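Local coordinates for protein probable enoyl-CoA hydratase/isomerase (Pseudomonas aeruginosa PAO1, PDB 5WYD) that probably acts as an enoyl-CoA hydratase/isomerase of the crotonase family, with a role in making the diffusible signal factor DSF, at residues R106-G110 with I219-K223; I133-Q139 with V191-S197. The protein carries 1 engineered substitution. All coordinates share one frame; numbering follows the deposited sequence.

Interaction 1 of 2, residues R106-G110 with I219-K223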
loop_
_atom_site.group_PDB
_atom_site.type_symbol
_atom_site.label_atom_id
_atom_site.label_comp_id
_atom_site.label_asym_id
_atom_site.label_seq_id
_atom_site.Cartn_x
_atom_site.Cartn_y
_atom_site.Cartn_z
ATOM N N ARG A 106 -7.760 12.037 17.386
ATOM C CA ARG A 106 -6.868 12.196 16.254
ATOM C C ARG A 106 -7.618 12.717 15.045
ATOM O O ARG A 106 -7.035 13.373 14.180
ATOM C CB ARG A 106 -6.228 10.852 15.950
ATOM C CG ARG A 106 -5.501 10.809 14.644
ATOM C CD ARG A 106 -4.978 9.411 14.391
ATOM N NE ARG A 106 -6.017 8.406 14.251
ATOM C CZ ARG A 106 -6.482 7.992 13.084
ATOM N NH1 ARG A 106 -5.993 8.511 11.973
ATOM N NH2 ARG A 106 -7.426 7.061 13.028
ATOM N N ASP A 107 -8.884 12.370 14.929
ATOM C CA ASP A 107 -9.693 12.810 13.814
ATOM C C ASP A 107 -10.460 14.103 14.092
ATOM O O ASP A 107 -11.328 14.466 13.292
ATOM C CB ASP A 107 -10.656 11.700 13.422
ATOM C CG ASP A 107 -9.949 10.535 12.804
ATOM O OD1 ASP A 107 -8.742 10.653 12.515
ATOM O OD2 ASP A 107 -10.597 9.487 12.625
ATOM N N PHE A 108 -10.200 14.792 15.207
ATOM C CA PHE A 108 -10.904 16.045 15.437
ATOM C C PHE A 108 -10.599 16.986 14.279
ATOM O O PHE A 108 -9.439 17.138 13.885
ATOM C CB PHE A 108 -10.478 16.647 16.779
ATOM C CG PHE A 108 -10.957 18.056 16.980
ATOM C CD1 PHE A 108 -12.250 18.398 16.696
ATOM C CD2 PHE A 108 -10.126 19.022 17.491
ATOM C CE1 PHE A 108 -12.702 19.696 16.866
ATOM C CE2 PHE A 108 -10.578 20.322 17.666
ATOM C CZ PHE A 108 -11.857 20.648 17.355
ATOM N N ARG A 109 -11.641 17.597 13.707
ATOM C CA ARG A 109 -11.420 18.439 12.530
ATOM C C ARG A 109 -10.535 19.633 12.850
ATOM O O ARG A 109 -9.716 20.044 12.025
ATOM C CB ARG A 109 -12.744 18.913 11.937
ATOM C CG ARG A 109 -13.677 19.647 12.865
ATOM C CD ARG A 109 -14.887 20.096 12.082
ATOM N NE ARG A 109 -15.730 20.957 12.895
ATOM C CZ ARG A 109 -16.771 21.638 12.433
ATOM N NH1 ARG A 109 -17.102 21.579 11.149
ATOM N NH2 ARG A 109 -17.467 22.393 13.262
ATOM N N GLY A 110 -10.743 20.244 14.009
ATOM C CA GLY A 110 -9.892 21.315 14.465
ATOM C C GLY A 110 -8.594 20.794 15.031
ATOM O O GLY A 110 -8.397 19.596 15.187
ATOM N N ILE A 219 -8.715 24.831 7.468
ATOM C CA ILE A 219 -8.058 24.012 8.476
ATOM C C ILE A 219 -8.626 22.601 8.481
ATOM O O ILE A 219 -7.869 21.623 8.443
ATOM C CB ILE A 219 -8.190 24.672 9.860
ATOM C CG1 ILE A 219 -7.507 26.057 9.904
ATOM C CG2 ILE A 219 -7.707 23.689 10.956
ATOM C CD1 ILE A 219 -5.995 26.050 9.689
ATOM N N ARG A 220 -9.960 22.471 8.437
ATOM C CA ARG A 220 -10.578 21.145 8.536
ATOM C C ARG A 220 -10.171 20.252 7.374
ATOM O O ARG A 220 -9.952 19.054 7.554
ATOM C CB ARG A 220 -12.095 21.247 8.599
ATOM C CG ARG A 220 -12.609 22.398 9.376
ATOM C CD ARG A 220 -14.090 22.271 9.446
ATOM N NE ARG A 220 -14.752 23.551 9.548
ATOM C CZ ARG A 220 -15.013 24.182 10.679
ATOM N NH1 ARG A 220 -14.639 23.661 11.848
ATOM N NH2 ARG A 220 -15.640 25.351 10.627
ATOM N N THR A 221 -10.189 20.793 6.162
ATOM C CA THR A 221 -9.767 20.040 4.986
ATOM C C THR A 221 -8.272 19.746 4.984
ATOM O O THR A 221 -7.854 18.649 4.589
ATOM C CB THR A 221 -10.162 20.810 3.734
ATOM O OG1 THR A 221 -9.239 21.888 3.531
ATOM C CG2 THR A 221 -11.590 21.345 3.870
ATOM N N ILE A 222 -7.450 20.728 5.366
ATOM C CA ILE A 222 -6.010 20.535 5.295
ATOM C C ILE A 222 -5.546 19.450 6.262
ATOM O O ILE A 222 -4.715 18.606 5.911
ATOM C CB ILE A 222 -5.292 21.858 5.580
ATOM C CG1 ILE A 222 -5.793 22.937 4.640
ATOM C CG2 ILE A 222 -3.815 21.634 5.397
ATOM C CD1 ILE A 222 -5.134 24.271 4.862
ATOM N N LYS A 223 -6.111 19.416 7.467
ATOM C CA LYS A 223 -5.588 18.507 8.483
ATOM C C LYS A 223 -5.549 17.055 8.035
ATOM O O LYS A 223 -4.527 16.390 8.280
ATOM C CB LYS A 223 -6.430 18.623 9.753
ATOM C CG LYS A 223 -5.965 17.735 10.906
ATOM C CD LYS A 223 -6.915 17.879 12.079
ATOM C CE LYS A 223 -6.468 17.115 13.317
ATOM N NZ LYS A 223 -6.479 15.641 13.160
#
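Lys223 sends its side chain from helix 216-226 along the loop that follows helix 88-106, and its ammonium donates a hydrogen bond to the backbone carbonyl of Arg106, NZ to O 2.5 Å. CG stands opposite the backbone N (chi1 -179°) and the chain runs extended as far as CE, a reach that suits lysine to a carbonyl this far from its helix; only the last torsion, about CD-CE, turns and brings NZ round to the oxygen. The donor approaches tilted 30° from the carbonyl plane. Gln227 and Asp132 are further, weak partners of NZ, so the ammonium lies among oxygens, which would probably favour its charged form.

The methylenes of the same lysine pass close to the carbonyls of the loop that follows: Lys223 CE lies 3.0 Å from Phe108 O, and Lys223 CD is 3.5 Å from Arg109 O. In this crotonase-type chain Lys223 thus ties helix 216-226 to the C-terminal end of helix 88-106 and lies along the loop that leads into strand 111-116 of the main sheet. Phe108 turns its ring to helix 42-57, and Gly110 sets its N over the centre of that ring, where a side chain on Gly110 would collide with it.

The second kind of contact is a stack of two arginines. The guanidinium groups of Arg109 and Arg220 lie one on the other, centres 3.6 Å apart and planes at 25°, with Arg220 NH1 above the centre of the Arg109 group, 3.0 Å from Arg109 CZ. Both chains are extended and run the same way, so Arg109 CD and Arg220 CD also meet, at 3.5 Å. Like charges face each other here, but Arg109 NH2 is in a salt bridge with Asp59, which probably eases the repulsion.

Interaction 2 of 2, residues I133-Q139 with V191-S197; sequences IRIAERQ and VEQVVDS
At the edge of the main crotonase sheet within this chain, strand 193-195 pairs in parallel with strand 133-137, their axes diverging by 30°. Ala136 sits at the centre of the ladder: its N donates to Gln193 O at 3.1 Å, and its O accepts Val195 N at 2.6 Å. Small Ala136 meets CG1 of Val191 by its CB, while Ile135 and Val195, beta-branched residues suited to strands, touch on the other face, where both pack on helix 200-211.

Glu192 takes the place of a further backbone partner. Its chain, bent at chi2 (65°), brings Glu192 OE1 within 2.7 Å of Arg134 N, in a nearly straight hydrogen bond (163°). Glu192 OE2 forms a salt bridge with Arg134 NH2 at 3.1 Å, met from above the carboxylate plane, the two flat groups almost perpendicular. Arg134 NE bonds to Leu190 O, which helps fix the guanidinium, and Trp169 of a neighbouring subunit packs on Glu192.

Beyond the strands, polar residues suit the exposed end. Arg138 NH1 forms a salt bridge with Asp196 OD1 at the guanidinium edge, near its plane, at 2.6 Å, while Ser197 OG donates to Gln139 OE1 from above the amide carbonyl plane at 3.0 Å.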
loop_
_atom_site.group_PDB
_atom_site.type_symbol
_atom_site.label_atom_id
_atom_site.label_comp_id
_atom_site.label_asym_id
_atom_site.label_seq_id
_atom_site.Cartn_x
_atom_site.Cartn_y
_atom_site.Cartn_z
ATOM N N ILE A 133 -0.502 18.594 18.472
ATOM C CA ILE A 133 0.680 19.303 18.945
ATOM C C ILE A 133 0.817 19.061 20.434
ATOM O O ILE A 133 -0.171 18.995 21.172
ATOM C CB ILE A 133 0.564 20.813 18.655
ATOM C CG1 ILE A 133 0.124 21.023 17.222
ATOM C CG2 ILE A 133 1.910 21.507 18.858
ATOM C CD1 ILE A 133 -0.169 22.452 16.868
ATOM N N ARG A 134 2.046 18.971 20.890
ATOM C CA ARG A 134 2.297 18.727 22.296
ATOM C C ARG A 134 3.156 19.824 22.904
ATOM O O ARG A 134 4.224 20.153 22.379
ATOM C CB ARG A 134 2.937 17.359 22.480
ATOM C CG ARG A 134 1.979 16.246 22.173
ATOM C CD ARG A 134 2.707 15.042 21.650
ATOM N NE ARG A 134 3.324 15.340 20.379
ATOM C CZ ARG A 134 2.655 15.355 19.240
ATOM N NH1 ARG A 134 1.362 15.088 19.233
ATOM N NH2 ARG A 134 3.277 15.634 18.109
ATOM N N ILE A 135 2.683 20.370 24.022
ATOM C CA ILE A 135 3.388 21.383 24.797
ATOM C C ILE A 135 3.607 20.815 26.192
ATOM O O ILE A 135 2.634 20.484 26.881
ATOM C CB ILE A 135 2.575 22.688 24.876
ATOM C CG1 ILE A 135 2.212 23.196 23.489
ATOM C CG2 ILE A 135 3.325 23.762 25.655
ATOM C CD1 ILE A 135 1.445 24.481 23.552
ATOM N N ALA A 136 4.861 20.778 26.649
ATOM C CA ALA A 136 5.125 20.181 27.951
ATOM C C ALA A 136 5.953 21.084 28.860
ATOM O O ALA A 136 6.814 21.852 28.412
ATOM C CB ALA A 136 5.842 18.832 27.810
ATOM N N GLU A 137 5.628 20.982 30.155
ATOM C CA GLU A 137 6.333 21.574 31.274
ATOM C C GLU A 137 7.635 20.813 31.485
ATOM O O GLU A 137 7.702 19.604 31.259
ATOM C CB GLU A 137 5.463 21.502 32.521
ATOM C CG GLU A 137 4.172 22.298 32.436
ATOM C CD GLU A 137 3.332 22.158 33.689
ATOM O OE1 GLU A 137 2.265 22.801 33.774
ATOM O OE2 GLU A 137 3.734 21.394 34.586
ATOM N N ARG A 138 8.676 21.515 31.924
ATOM C CA ARG A 138 9.988 20.887 31.938
ATOM C C ARG A 138 9.995 19.609 32.756
ATOM O O ARG A 138 10.713 18.658 32.427
ATOM C CB ARG A 138 11.001 21.873 32.468
ATOM C CG ARG A 138 10.805 23.224 31.891
ATOM C CD ARG A 138 12.055 23.997 32.060
ATOM N NE ARG A 138 12.618 23.728 33.375
ATOM C CZ ARG A 138 12.216 24.337 34.483
ATOM N NH1 ARG A 138 11.247 25.243 34.424
ATOM N NH2 ARG A 138 12.780 24.044 35.644
ATOM N N GLN A 139 9.198 19.569 33.817
ATOM C CA GLN A 139 9.281 18.480 34.783
ATOM C C GLN A 139 8.660 17.180 34.308
ATOM O O GLN A 139 9.049 16.105 34.781
ATOM C CB GLN A 139 8.632 18.906 36.084
ATOM C CG GLN A 139 7.111 19.025 36.079
ATOM C CD GLN A 139 6.653 20.275 35.407
ATOM O OE1 GLN A 139 7.448 21.012 34.829
ATOM N NE2 GLN A 139 5.378 20.570 35.535
ATOM N N VAL A 191 7.996 16.198 21.613
ATOM C CA VAL A 191 7.264 17.399 21.980
ATOM C C VAL A 191 7.770 18.549 21.115
ATOM O O VAL A 191 8.973 18.645 20.836
ATOM C CB VAL A 191 7.387 17.713 23.480
ATOM C CG1 VAL A 191 6.714 16.617 24.283
ATOM C CG2 VAL A 191 8.832 17.877 23.905
ATOM N N GLU A 192 6.827 19.314 20.564
ATOM C CA GLU A 192 7.169 20.490 19.770
ATOM C C GLU A 192 7.739 21.626 20.613
ATOM O O GLU A 192 8.534 22.422 20.110
ATOM C CB GLU A 192 5.972 20.969 18.956
ATOM C CG GLU A 192 5.604 19.994 17.866
ATOM C CD GLU A 192 5.120 18.689 18.413
ATOM O OE1 GLU A 192 4.220 18.764 19.281
ATOM O OE2 GLU A 192 5.681 17.622 18.045
ATOM N N GLN A 193 7.239 21.822 21.831
ATOM C CA GLN A 193 7.725 22.910 22.684
ATOM C C GLN A 193 7.828 22.491 24.151
ATOM O O GLN A 193 7.086 21.627 24.622
ATOM C CB GLN A 193 6.823 24.155 22.561
ATOM C CG GLN A 193 7.106 25.228 23.593
ATOM C CD GLN A 193 6.166 26.386 23.494
ATOM O OE1 GLN A 193 5.329 26.436 22.591
ATOM N NE2 GLN A 193 6.259 27.318 24.451
ATOM N N VAL A 194 8.737 23.156 24.882
ATOM C CA VAL A 194 8.941 22.963 26.318
ATOM C C VAL A 194 8.577 24.275 26.991
ATOM O O VAL A 194 8.854 25.357 26.459
ATOM C CB VAL A 194 10.381 22.563 26.710
ATOM C CG1 VAL A 194 10.556 22.601 28.237
ATOM C CG2 VAL A 194 10.719 21.214 26.171
ATOM N N VAL A 195 7.892 24.182 28.121
ATOM C CA VAL A 195 7.459 25.376 28.816
ATOM C C VAL A 195 7.809 25.293 30.300
ATOM O O VAL A 195 8.055 24.221 30.860
ATOM C CB VAL A 195 5.958 25.586 28.587
ATOM C CG1 VAL A 195 5.169 24.738 29.554
ATOM C CG2 VAL A 195 5.603 27.061 28.654
ATOM N N ASP A 196 7.854 26.458 30.925
ATOM C CA ASP A 196 8.125 26.544 32.346
ATOM C C ASP A 196 6.960 25.941 33.129
ATOM O O ASP A 196 5.822 25.922 32.660
ATOM C CB ASP A 196 8.365 28.003 32.704
ATOM C CG ASP A 196 9.037 28.166 34.007
ATOM O OD1 ASP A 196 9.449 27.134 34.576
ATOM O OD2 ASP A 196 9.179 29.331 34.433
ATOM N N SER A 197 7.240 25.456 34.338
ATOM C CA SER A 197 6.200 24.762 35.095
ATOM C C SER A 197 4.954 25.624 35.285
ATOM O O SER A 197 5.044 26.808 35.632
ATOM C CB SER A 197 6.727 24.319 36.456
ATOM O OG SER A 197 7.893 23.529 36.335
#

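Overall arrangement
Along the chain the order is 106-110, 133-139, 191-197, 219-223, so interaction 2 falls entirely between the two halves of interaction 1. Their centres are 23 Å apart and the nearest atoms about 8 Å, without touching. The main sheet links them: the loop of interaction 1 leads into strand 111-116, which is hydrogen-bonded to strand 133-137 of interaction 2. One contact thus joins two sheet strands, the other fastens a helix beside the loop leading into strand 111-116, the next strand inward. Both also pack on helix 157-176 of the second subunit, so this part of the fold lies at a subunit interface of the six-chain assembly.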